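Local coordinates for Mab-21 domain-containing protein (Tribolium castaneum, PDB 7LT2), which synthesises the second messenger 2',3'-cGAMP from ATP and GTP when it senses double-stranded RNA, and so serves as an innate immune receptor, at residues Ile9-Ser15 against Lys263-Lys267; Trp97-Leu103 against Leu123-Leu129. One frame throughout, in Å; residues are numbered along the deposited sequence.

How the contacts relate
Contacts 1 and 2 are both largely buried but are built from different elements. Contact 1 joins the N-terminal helix and the residues that follow it to a helix more than two hundred residues on, in the C-terminal helical region. Contact 2 sets a strand of the nucleotidyltransferase sheet beside an irregular loop only a short way along the chain. They share no element and lie on opposite sides of the chain's centre, with contact 2 farther out and more exposed at its turn. The centres of contacts 1 and 2 are about 46 Å apart. Contact 1 relies on a lysine, a serine and a water beside isoleucine packing; contact 2 adds backbone bonding and the face of one phenyl ring to leucine packing.

Contact 1: Ile9-Ser15 against Lys263-Lys267; sequences INKRFIS and KLIKK
The carboxamide of N10 and the ammonium of K263 meet through intermediaries, one on either end of the flat amide. S15 OG donates a hydrogen bond to N10 OD1 at 2.5 Å, a short bond with a C=O...O angle of 126° at the acceptor, the hydroxyl standing somewhat out of the amide plane. At the other end N10 ND2 donates to a water 3.0 Å away, and K263 NZ donates to the same water at 2.8 Å. The ring closes where K263 NZ also donates to S15 OG, again at 2.8 Å, so that the hydroxyl accepts one hydrogen bond while donating another and the amide is fixed in rotation by both its ends. A bend in the lysine chain (chi3 -82°) brings its tip to the serine; G62 O is a further, weak acceptor. N10's backbone carbonyl is also gripped twice, by I14 N and S15 N from opposite faces of its plane. The F13 ring, by contrast, leads away to K373, Y374 and V380.

Beside this polar ring sits I14. Its CG2, anti to the backbone N, rests on K263 CB at 3.7 Å, whereas the other branch carries CD1 across L264 to meet CD2 at 3.7 Å and, more loosely, K267 CB at 4.1 Å. K267 sends its own ammonium past the isoleucine to E370 and L365 O. The two helical segments run at 62° to each other, and side chains bridge the interval. Such packing ties the N-terminal helix to helix 258-272 of the HhH/H2TH-like region of a Mab-21 family, cGAS-like nucleotidyltransferase, the helix whose K266 probably contributes to the ATP site.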
ATOM      1  N   ILE A   9      13.255 -16.058 -14.458  1.00 23.09           N
ATOM      2  CA  ILE A   9      13.106 -16.160 -13.005  1.00 25.47           C
ATOM      3  C   ILE A   9      11.846 -15.434 -12.549  1.00 25.31           C
ATOM      4  O   ILE A   9      11.056 -15.955 -11.750  1.00 24.01           O
ATOM      5  CB  ILE A   9      14.358 -15.604 -12.302  1.00 21.72           C
ATOM      6  CG1 ILE A   9      15.575 -16.491 -12.590  1.00 24.41           C
ATOM      7  CG2 ILE A   9      14.117 -15.458 -10.796  1.00 26.36           C
ATOM      8  CD1 ILE A   9      16.868 -15.924 -12.051  1.00 26.74           C
ATOM      9  N   ASN A  10      11.641 -14.219 -13.059  1.00 20.95           N
ATOM     10  CA  ASN A  10      10.476 -13.422 -12.682  1.00 20.83           C
ATOM     11  C   ASN A  10       9.178 -14.133 -13.046  1.00 24.96           C
ATOM     12  O   ASN A  10       8.276 -14.270 -12.209  1.00 21.67           O
ATOM     13  CB  ASN A  10      10.560 -12.055 -13.361  1.00 20.90           C
ATOM     14  CG  ASN A  10       9.392 -11.158 -13.022  1.00 22.43           C
ATOM     15  OD1 ASN A  10       8.825 -11.238 -11.936  1.00 23.06           O
ATOM     16  ND2 ASN A  10       9.026 -10.292 -13.960  1.00 24.19           N
ATOM     17  N   LYS A  11       9.076 -14.614 -14.290  1.00 23.83           N
ATOM     18  CA  LYS A  11       7.855 -15.273 -14.743  1.00 24.39           C
ATOM     19  C   LYS A  11       7.547 -16.527 -13.930  1.00 23.44           C
ATOM     20  O   LYS A  11       6.384 -16.793 -13.600  1.00 25.26           O
ATOM     21  CB  LYS A  11       7.975 -15.622 -16.226  1.00 29.01           C
ATOM     22  CG  LYS A  11       6.749 -16.305 -16.797  1.00 40.41           C
ATOM     23  CD  LYS A  11       6.950 -16.656 -18.260  1.00 41.64           C
ATOM     24  CE  LYS A  11       5.710 -17.320 -18.833  1.00 48.20           C
ATOM     25  NZ  LYS A  11       5.338 -18.532 -18.056  1.00 46.90           N
ATOM     26  N   ARG A  12       8.565 -17.314 -13.597  1.00 25.04           N
ATOM     27  CA  ARG A  12       8.303 -18.619 -13.009  1.00 20.99           C
ATOM     28  C   ARG A  12       8.296 -18.624 -11.486  1.00 20.40           C
ATOM     29  O   ARG A  12       7.720 -19.544 -10.895  1.00 23.66           O
ATOM     30  CB  ARG A  12       9.324 -19.637 -13.523  1.00 21.92           C
ATOM     31  CG  ARG A  12       9.096 -20.043 -14.976  1.00 23.54           C
ATOM     32  CD  ARG A  12       9.805 -21.354 -15.282  1.00 23.42           C
ATOM     33  NE  ARG A  12      11.241 -21.176 -15.445  1.00 28.81           N
ATOM     34  CZ  ARG A  12      12.155 -22.062 -15.070  1.00 30.25           C
ATOM     35  NH1 ARG A  12      11.825 -23.159 -14.408  1.00 30.81           N
ATOM     36  NH2 ARG A  12      13.433 -21.841 -15.365  1.00 31.55           N
ATOM     37  N   PHE A  13       8.907 -17.636 -10.832  1.00 20.84           N
ATOM     38  CA  PHE A  13       9.045 -17.697  -9.383  1.00 20.42           C
ATOM     39  C   PHE A  13       8.714 -16.405  -8.656  1.00 20.54           C
ATOM     40  O   PHE A  13       8.772 -16.388  -7.423  1.00 25.91           O
ATOM     41  CB  PHE A  13      10.469 -18.150  -9.012  1.00 24.99           C
ATOM     42  CG  PHE A  13      10.718 -19.588  -9.325  1.00 24.85           C
ATOM     43  CD1 PHE A  13      11.120 -19.975 -10.593  1.00 22.97           C
ATOM     44  CD2 PHE A  13      10.504 -20.565  -8.368  1.00 29.25           C
ATOM     45  CE1 PHE A  13      11.312 -21.301 -10.896  1.00 24.48           C
ATOM     46  CE2 PHE A  13      10.703 -21.895  -8.665  1.00 29.16           C
ATOM     47  CZ  PHE A  13      11.105 -22.263  -9.929  1.00 27.53           C
ATOM     48  N   ILE A  14       8.348 -15.336  -9.355  1.00 20.71           N
ATOM     49  CA  ILE A  14       8.170 -14.055  -8.685  1.00 20.81           C
ATOM     50  C   ILE A  14       6.779 -13.490  -8.935  1.00 23.22           C
ATOM     51  O   ILE A  14       6.037 -13.220  -7.986  1.00 22.45           O
ATOM     52  CB  ILE A  14       9.258 -13.056  -9.112  1.00 19.69           C
ATOM     53  CG1 ILE A  14      10.634 -13.560  -8.671  1.00 26.21           C
ATOM     54  CG2 ILE A  14       8.993 -11.690  -8.488  1.00 24.05           C
ATOM     55  CD1 ILE A  14      11.743 -12.556  -8.872  1.00 29.38           C
ATOM     56  N   SER A  15       6.410 -13.310 -10.201  1.00 19.05           N
ATOM     57  CA  SER A  15       5.228 -12.527 -10.552  1.00 19.16           C
ATOM     58  C   SER A  15       4.028 -13.420 -10.837  1.00 18.31           C
ATOM     59  O   SER A  15       4.111 -14.341 -11.653  1.00 24.70           O
ATOM     60  CB  SER A  15       5.497 -11.639 -11.769  1.00 20.42           C
ATOM     61  OG  SER A  15       6.405 -10.600 -11.456  1.00 23.41           O
ATOM     62  N   LYS A 263      11.161  -6.147  -8.085  1.00 17.08           N
ATOM     63  CA  LYS A 263      10.754  -7.424  -7.513  1.00 15.41           C
ATOM     64  C   LYS A 263      11.933  -8.376  -7.372  1.00 16.60           C
ATOM     65  O   LYS A 263      11.996  -9.129  -6.394  1.00 18.59           O
ATOM     66  CB  LYS A 263       9.634  -8.031  -8.362  1.00 16.51           C
ATOM     67  CG  LYS A 263       8.289  -7.305  -8.155  1.00 15.81           C
ATOM     68  CD  LYS A 263       7.170  -7.917  -8.982  1.00 19.92           C
ATOM     69  CE  LYS A 263       7.196  -7.394 -10.410  1.00 24.75           C
ATOM     70  NZ  LYS A 263       5.991  -7.828 -11.173  1.00 28.65           N
ATOM     71  N   LEU A 264      12.887  -8.334  -8.310  1.00 17.07           N
ATOM     72  CA  LEU A 264      14.101  -9.134  -8.163  1.00 18.26           C
ATOM     73  C   LEU A 264      14.867  -8.733  -6.911  1.00 18.02           C
ATOM     74  O   LEU A 264      15.348  -9.593  -6.166  1.00 17.25           O
ATOM     75  CB  LEU A 264      14.990  -8.985  -9.402  1.00 18.59           C
ATOM     76  CG  LEU A 264      14.467  -9.592 -10.704  1.00 22.97           C
ATOM     77  CD1 LEU A 264      15.218  -9.024 -11.903  1.00 22.39           C
ATOM     78  CD2 LEU A 264      14.597 -11.101 -10.672  1.00 21.24           C
ATOM     79  N   ILE A 265      14.984  -7.427  -6.657  1.00 18.40           N
ATOM     80  CA  ILE A 265      15.665  -6.972  -5.450  1.00 18.37           C
ATOM     81  C   ILE A 265      14.853  -7.326  -4.207  1.00 17.92           C
ATOM     82  O   ILE A 265      15.414  -7.753  -3.190  1.00 19.12           O
ATOM     83  CB  ILE A 265      15.963  -5.463  -5.539  1.00 18.44           C
ATOM     84  CG1 ILE A 265      17.000  -5.205  -6.639  1.00 20.56           C
ATOM     85  CG2 ILE A 265      16.439  -4.923  -4.192  1.00 19.84           C
ATOM     86  CD1 ILE A 265      17.304  -3.740  -6.877  1.00 20.14           C
ATOM     87  N   LYS A 266      13.523  -7.183  -4.269  1.00 17.83           N
ATOM     88  CA  LYS A 266      12.699  -7.574  -3.124  1.00 16.32           C
ATOM     89  C   LYS A 266      12.812  -9.069  -2.847  1.00 18.84           C
ATOM     90  O   LYS A 266      12.795  -9.495  -1.686  1.00 19.81           O
ATOM     91  CB  LYS A 266      11.234  -7.181  -3.351  1.00 16.50           C
ATOM     92  CG  LYS A 266      10.956  -5.691  -3.207  1.00 17.02           C
ATOM     93  CD  LYS A 266       9.510  -5.347  -3.560  1.00 16.32           C
ATOM     94  CE  LYS A 266       8.529  -5.982  -2.592  1.00 16.98           C
ATOM     95  NZ  LYS A 266       7.127  -5.478  -2.763  1.00 17.45           N
ATOM     96  N   LYS A 267      12.925  -9.884  -3.902  1.00 17.12           N
ATOM     97  CA  LYS A 267      13.117 -11.317  -3.703  1.00 17.67           C
ATOM     98  C   LYS A 267      14.437 -11.591  -3.001  1.00 20.03           C
ATOM     99  O   LYS A 267      14.505 -12.421  -2.087  1.00 21.41           O
ATOM    100  CB  LYS A 267      13.062 -12.044  -5.050  1.00 19.20           C
ATOM    101  CG  LYS A 267      13.161 -13.573  -4.972  1.00 23.67           C
ATOM    102  CD  LYS A 267      11.908 -14.175  -4.357  1.00 24.65           C
ATOM    103  CE  LYS A 267      11.840 -15.689  -4.547  1.00 26.74           C
ATOM    104  NZ  LYS A 267      12.979 -16.362  -3.882  1.00 34.60           N
TER
HETATM  105  O   HOH W   1       6.833  -8.297 -13.771  1.00 34.32           O

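Contact 2: Trp97-Leu103 against Leu123-Leu129; sequences WLKLNNL and LADNDFL
K99 and F128 lie side by side and point the same way, with K99 CB over one face of the phenyl ring in a CH-pi contact, 3.9 Å from its centroid and 17° off the normal. The lysine's CG sits between the backbone N and the carbonyl carbon (chi1 59°), which lets the chain follow the ring as far as CZ. W97 approaches obliquely instead, its six-membered ring turned 85° to the phenyl plane and its CE3 3.8 Å from F128 CE1; R238 makes cation-pi contacts with both aromatics.

On the other side of the strand leucines mesh. L98 runs alongside L129, CD1 to CD1 at 3.8 Å. L123 uses one branch for each partner: CD2 lies against CD1 of L100, the two side chains crossing at about a right angle, while CD1 meets L103 CD2 tip to tip at 3.7 Å.

Backbone bonds fix this alignment: L129 N to L98 O at 2.8 Å, nearly straight, and L100 N to D127 O at 3.1 Å. D127, salt-bridged to R119, accepts through OD2 from a water that L100 O and L103 N also hold. K99 and F128 thus form a single antiparallel, non-hydrogen-bonded bridge, by which the loop between helices 118-122 and 131-147 docks on strand 95-100 of the mixed sheet in the Mab-21 nucleotidyltransferase domain.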
ATOM      1  N   TRP A  97      -1.069  17.399  11.220  1.00 25.22           N
ATOM      2  CA  TRP A  97      -2.277  17.610  11.999  1.00 22.60           C
ATOM      3  C   TRP A  97      -3.351  18.205  11.098  1.00 21.04           C
ATOM      4  O   TRP A  97      -3.049  18.878  10.108  1.00 23.57           O
ATOM      5  CB  TRP A  97      -2.025  18.544  13.189  1.00 24.29           C
ATOM      6  CG  TRP A  97      -1.134  17.968  14.245  1.00 26.52           C
ATOM      7  CD1 TRP A  97      -0.592  16.719  14.273  1.00 30.35           C
ATOM      8  CD2 TRP A  97      -0.683  18.628  15.436  1.00 31.01           C
ATOM      9  NE1 TRP A  97       0.167  16.558  15.408  1.00 30.44           N
ATOM     10  CE2 TRP A  97       0.128  17.716  16.137  1.00 32.76           C
ATOM     11  CE3 TRP A  97      -0.887  19.903  15.975  1.00 34.81           C
ATOM     12  CZ2 TRP A  97       0.737  18.035  17.352  1.00 35.95           C
ATOM     13  CZ3 TRP A  97      -0.282  20.219  17.183  1.00 35.01           C
ATOM     14  CH2 TRP A  97       0.520  19.289  17.855  1.00 33.58           C
ATOM     15  N   LEU A  98      -4.609  17.954  11.448  1.00 19.70           N
ATOM     16  CA  LEU A  98      -5.737  18.443  10.666  1.00 21.11           C
ATOM     17  C   LEU A  98      -6.776  18.993  11.628  1.00 23.47           C
ATOM     18  O   LEU A  98      -7.295  18.255  12.469  1.00 25.62           O
ATOM     19  CB  LEU A  98      -6.328  17.325   9.797  1.00 23.79           C
ATOM     20  CG  LEU A  98      -7.240  17.667   8.608  1.00 26.81           C
ATOM     21  CD1 LEU A  98      -8.623  18.120   9.048  1.00 28.94           C
ATOM     22  CD2 LEU A  98      -6.607  18.711   7.699  1.00 26.73           C
ATOM     23  N   LYS A  99      -7.081  20.281  11.509  1.00 21.57           N
ATOM     24  CA  LYS A  99      -8.094  20.897  12.349  1.00 21.58           C
ATOM     25  C   LYS A  99      -9.131  21.584  11.474  1.00 21.17           C
ATOM     26  O   LYS A  99      -8.878  21.927  10.316  1.00 23.86           O
ATOM     27  CB  LYS A  99      -7.480  21.898  13.346  1.00 25.34           C
ATOM     28  CG  LYS A  99      -6.700  23.037  12.718  1.00 30.27           C
ATOM     29  CD  LYS A  99      -6.291  24.053  13.780  1.00 35.47           C
ATOM     30  CE  LYS A  99      -5.190  24.978  13.284  1.00 48.28           C
ATOM     31  NZ  LYS A  99      -5.605  25.786  12.103  1.00 47.48           N
ATOM     32  N   LEU A 100     -10.320  21.756  12.033  1.00 24.91           N
ATOM     33  CA  LEU A 100     -11.420  22.415  11.344  1.00 22.72           C
ATOM     34  C   LEU A 100     -11.652  23.770  11.995  1.00 23.38           C
ATOM     35  O   LEU A 100     -11.795  23.856  13.219  1.00 25.85           O
ATOM     36  CB  LEU A 100     -12.700  21.573  11.395  1.00 22.76           C
ATOM     37  CG  LEU A 100     -12.807  20.276  10.581  1.00 27.64           C
ATOM     38  CD1 LEU A 100     -11.899  19.176  11.122  1.00 31.99           C
ATOM     39  CD2 LEU A 100     -14.252  19.798  10.540  1.00 24.75           C
ATOM     40  N   ASN A 101     -11.679  24.825  11.180  1.00 21.81           N
ATOM     41  CA  ASN A 101     -11.852  26.179  11.700  1.00 22.50           C
ATOM     42  C   ASN A 101     -13.287  26.689  11.633  1.00 25.56           C
ATOM     43  O   ASN A 101     -13.563  27.766  12.176  1.00 25.04           O
ATOM     44  CB  ASN A 101     -10.938  27.159  10.950  1.00 28.65           C
ATOM     45  CG  ASN A 101      -9.488  27.068  11.395  1.00 33.01           C
ATOM     46  OD1 ASN A 101      -9.191  26.607  12.496  1.00 33.68           O
ATOM     47  ND2 ASN A 101      -8.579  27.521  10.540  1.00 35.82           N
ATOM     48  N   ASN A 102     -14.208  25.957  10.999  1.00 25.77           N
ATOM     49  CA  ASN A 102     -15.560  26.476  10.794  1.00 26.98           C
ATOM     50  C   ASN A 102     -16.583  25.338  10.757  1.00 23.31           C
ATOM     51  O   ASN A 102     -17.521  25.353   9.955  1.00 22.29           O
ATOM     52  CB  ASN A 102     -15.644  27.307   9.509  1.00 23.62           C
ATOM     53  CG  ASN A 102     -16.941  28.106   9.404  1.00 28.01           C
ATOM     54  OD1 ASN A 102     -17.414  28.674  10.383  1.00 31.04           O
ATOM     55  ND2 ASN A 102     -17.526  28.134   8.208  1.00 29.23           N
ATOM     56  N   LEU A 103     -16.427  24.345  11.635  1.00 24.52           N
ATOM     57  CA  LEU A 103     -17.414  23.268  11.667  1.00 22.88           C
ATOM     58  C   LEU A 103     -18.795  23.793  12.048  1.00 21.78           C
ATOM     59  O   LEU A 103     -19.804  23.362  11.483  1.00 21.54           O
ATOM     60  CB  LEU A 103     -16.987  22.157  12.631  1.00 20.21           C
ATOM     61  CG  LEU A 103     -17.988  20.995  12.687  1.00 18.94           C
ATOM     62  CD1 LEU A 103     -18.244  20.444  11.295  1.00 21.78           C
ATOM     63  CD2 LEU A 103     -17.519  19.883  13.625  1.00 20.10           C
ATOM     64  N   LEU A 123     -13.597  14.157  16.290  1.00 19.61           N
ATOM     65  CA  LEU A 123     -12.750  15.278  16.668  1.00 20.12           C
ATOM     66  C   LEU A 123     -12.389  15.238  18.146  1.00 22.86           C
ATOM     67  O   LEU A 123     -13.221  14.904  18.995  1.00 25.72           O
ATOM     68  CB  LEU A 123     -13.433  16.610  16.350  1.00 19.77           C
ATOM     69  CG  LEU A 123     -13.792  16.786  14.876  1.00 18.89           C
ATOM     70  CD1 LEU A 123     -14.426  18.161  14.643  1.00 21.16           C
ATOM     71  CD2 LEU A 123     -12.552  16.588  14.001  1.00 19.04           C
ATOM     72  N   ALA A 124     -11.147  15.591  18.440  1.00 23.14           N
ATOM     73  CA  ALA A 124     -10.686  15.740  19.811  1.00 26.07           C
ATOM     74  C   ALA A 124     -10.847  17.205  20.215  1.00 34.75           C
ATOM     75  O   ALA A 124     -11.586  17.958  19.573  1.00 32.31           O
ATOM     76  CB  ALA A 124      -9.245  15.241  19.936  1.00 27.17           C
ATOM     77  N   ASP A 125     -10.164  17.624  21.276  1.00 31.05           N
ATOM     78  CA  ASP A 125     -10.249  19.009  21.716  1.00 40.26           C
ATOM     79  C   ASP A 125      -9.752  19.951  20.626  1.00 32.57           C
ATOM     80  O   ASP A 125      -8.806  19.641  19.894  1.00 36.56           O
ATOM     81  CB  ASP A 125      -9.444  19.198  23.004  1.00 38.17           C
ATOM     82  CG  ASP A 125      -8.102  18.480  22.972  1.00 52.34           C
ATOM     83  OD1 ASP A 125      -7.588  18.205  21.865  1.00 51.87           O
ATOM     84  OD2 ASP A 125      -7.566  18.182  24.060  1.00 63.59           O
ATOM     85  N   ASN A 126     -10.420  21.099  20.509  1.00 32.06           N
ATOM     86  CA  ASN A 126     -10.110  22.148  19.539  1.00 33.16           C
ATOM     87  C   ASN A 126     -10.362  21.712  18.099  1.00 27.54           C
ATOM     88  O   ASN A 126      -9.789  22.289  17.167  1.00 30.18           O
ATOM     89  CB  ASN A 126      -8.670  22.652  19.697  1.00 39.34           C
ATOM     90  CG  ASN A 126      -8.418  23.272  21.058  1.00 53.72           C
ATOM     91  OD1 ASN A 126      -8.927  24.351  21.364  1.00 50.06           O
ATOM     92  ND2 ASN A 126      -7.622  22.596  21.882  1.00 49.13           N
ATOM     93  N   ASP A 127     -11.214  20.705  17.908  1.00 25.08           N
ATOM     94  CA  ASP A 127     -11.658  20.264  16.579  1.00 23.43           C
ATOM     95  C   ASP A 127     -10.498  19.742  15.732  1.00 27.39           C
ATOM     96  O   ASP A 127     -10.447  19.955  14.518  1.00 22.08           O
ATOM     97  CB  ASP A 127     -12.410  21.378  15.847  1.00 22.30           C
ATOM     98  CG  ASP A 127     -13.828  21.560  16.364  1.00 31.18           C
ATOM     99  OD1 ASP A 127     -14.284  20.713  17.162  1.00 26.93           O
ATOM    100  OD2 ASP A 127     -14.488  22.548  15.975  1.00 34.69           O
ATOM    101  N   PHE A 128      -9.563  19.044  16.372  1.00 27.19           N
ATOM    102  CA  PHE A 128      -8.528  18.316  15.651  1.00 25.38           C
ATOM    103  C   PHE A 128      -9.045  16.936  15.277  1.00 24.04           C
ATOM    104  O   PHE A 128      -9.650  16.250  16.107  1.00 23.10           O
ATOM    105  CB  PHE A 128      -7.256  18.185  16.486  1.00 24.12           C
ATOM    106  CG  PHE A 128      -6.385  19.405  16.463  1.00 29.98           C
ATOM    107  CD1 PHE A 128      -5.417  19.559  15.486  1.00 30.69           C
ATOM    108  CD2 PHE A 128      -6.529  20.397  17.424  1.00 28.62           C
ATOM    109  CE1 PHE A 128      -4.607  20.681  15.463  1.00 32.06           C
ATOM    110  CE2 PHE A 128      -5.720  21.521  17.405  1.00 35.94           C
ATOM    111  CZ  PHE A 128      -4.761  21.663  16.424  1.00 31.94           C
ATOM    112  N   LEU A 129      -8.816  16.542  14.027  1.00 21.68           N
ATOM    113  CA  LEU A 129      -9.132  15.190  13.588  1.00 20.60           C
ATOM    114  C   LEU A 129      -8.312  14.189  14.388  1.00 19.01           C
ATOM    115  O   LEU A 129      -7.093  14.332  14.513  1.00 20.68           O
ATOM    116  CB  LEU A 129      -8.830  15.035  12.097  1.00 21.05           C
ATOM    117  CG  LEU A 129      -9.962  14.919  11.079  1.00 29.91           C
ATOM    118  CD1 LEU A 129      -9.390  14.497   9.720  1.00 24.71           C
ATOM    119  CD2 LEU A 129     -11.052  13.953  11.536  1.00 26.09           C
TER
HETATM  120  O   HOH W   2      -5.046  16.186  13.815  1.00 22.02           O
HETATM  121  O   HOH W   3     -14.543  24.212  13.771  1.00 25.11           O